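Local coordinates for packaging protein UL32 (Human herpesvirus 8 type M, PDB 6XF9) that is thought to direct newly made capsids to nuclear replication compartments for cleavage and packaging of viral DNA, and forms a zinc-binding pentameric ring, at residues F423-K426 and G427-N430. Residues are numbered along the deposited sequence; the frame is centred on the assembly and turned at random.
Sequences FLFK and GLQN
Near the C-terminal end of helix 416-430, Lys426 and Gln429 touch, three residues apart and close to one of the zinc sites. The two side chains run side by side and point the same way. Lys426 NZ gives a hydrogen bond to Gln429 OE1 at 2.9 Å, reaching it from above the amide plane, 47° out of it. The lysine chain bends at chi2 and chi3, which turns it along the helix toward the glutamine. Its ammonium also forms a salt bridge with Asp370, and its side chain lies about 8 Å from the zinc held by Cys296, Cys299, His366 and Cys373. Gln429 CG is anti to the backbone N (chi1 -151°), and the extended chain carries OE1 to within 3.4 Å of Phe425 CE2. The Phe425 ring and this amide are turned 63° against each other. Across the ring from CE2, Phe425 CD1 lies 4.3 Å from Leu428 CD2; both residues also touch helices 435-451 and 459-465. Main-chain i to i+4 hydrogen bonds run from Leu428 N to Leu424 O and from Gln429 N to Phe425 O. Asn430 OD1 accepts a hydrogen bond from Arg287 NE, while its ND2 makes a weak hydrogen bond to Lys426 O at 2.9 Å.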
# COMPACT_ATOMS: atom_id res chain seq x y z
N PHE D 423 4.51 -4.13 28.13
CA PHE D 423 3.89 -2.88 28.57
C PHE D 423 3.14 -2.18 27.44
O PHE D 423 2.15 -1.48 27.69
CB PHE D 423 4.94 -1.95 29.16
CG PHE D 423 5.19 -2.23 30.59
CD1 PHE D 423 4.26 -1.86 31.53
CD2 PHE D 423 6.29 -2.93 30.99
CE1 PHE D 423 4.44 -2.15 32.86
CE2 PHE D 423 6.48 -3.23 32.32
CZ PHE D 423 5.56 -2.83 33.25
N LEU D 424 3.65 -2.28 26.22
CA LEU D 424 2.90 -1.77 25.08
C LEU D 424 1.55 -2.47 24.95
O LEU D 424 0.51 -1.81 24.84
CB LEU D 424 3.76 -1.92 23.82
CG LEU D 424 4.64 -0.68 23.51
CD1 LEU D 424 5.40 -0.14 24.71
CD2 LEU D 424 5.62 -0.99 22.40
N PHE D 425 1.54 -3.81 25.05
CA PHE D 425 0.29 -4.57 24.93
C PHE D 425 -0.69 -4.23 26.05
O PHE D 425 -1.86 -3.92 25.79
CB PHE D 425 0.61 -6.06 24.92
CG PHE D 425 -0.60 -6.95 24.88
CD1 PHE D 425 -1.21 -7.26 23.68
CD2 PHE D 425 -1.11 -7.49 26.04
CE1 PHE D 425 -2.32 -8.09 23.64
CE2 PHE D 425 -2.21 -8.32 26.01
CZ PHE D 425 -2.82 -8.62 24.81
N LYS D 426 -0.25 -4.27 27.30
CA LYS D 426 -1.15 -3.84 28.37
C LYS D 426 -1.67 -2.43 28.12
O LYS D 426 -2.75 -2.06 28.61
CB LYS D 426 -0.44 -3.93 29.73
CG LYS D 426 -0.07 -5.35 30.13
CD LYS D 426 -1.24 -6.31 29.94
CE LYS D 426 -2.11 -6.34 31.16
NZ LYS D 426 -3.42 -6.99 30.92
N GLY D 427 -0.89 -1.61 27.41
CA GLY D 427 -1.32 -0.26 27.11
C GLY D 427 -2.44 -0.20 26.08
O GLY D 427 -3.39 0.56 26.23
N LEU D 428 -2.31 -0.98 25.00
CA LEU D 428 -3.40 -0.97 24.03
C LEU D 428 -4.67 -1.53 24.65
O LEU D 428 -5.78 -1.11 24.29
CB LEU D 428 -3.00 -1.76 22.77
CG LEU D 428 -2.76 -3.26 22.80
CD1 LEU D 428 -4.04 -4.06 22.90
CD2 LEU D 428 -2.06 -3.65 21.53
N GLN D 429 -4.53 -2.42 25.62
CA GLN D 429 -5.63 -3.07 26.32
C GLN D 429 -6.33 -2.16 27.33
O GLN D 429 -7.47 -2.42 27.71
CB GLN D 429 -5.07 -4.32 27.00
CG GLN D 429 -6.02 -5.44 27.20
CD GLN D 429 -5.31 -6.66 27.72
OE1 GLN D 429 -4.19 -6.57 28.20
NE2 GLN D 429 -5.94 -7.82 27.61
N ASN D 430 -5.65 -1.13 27.84
CA ASN D 430 -6.20 -0.29 28.89
C ASN D 430 -6.29 1.18 28.48
O ASN D 430 -6.52 2.04 29.35
CB ASN D 430 -5.34 -0.38 30.17
CG ASN D 430 -5.44 -1.74 30.88
OD1 ASN D 430 -6.53 -2.19 31.28
ND2 ASN D 430 -4.29 -2.40 31.02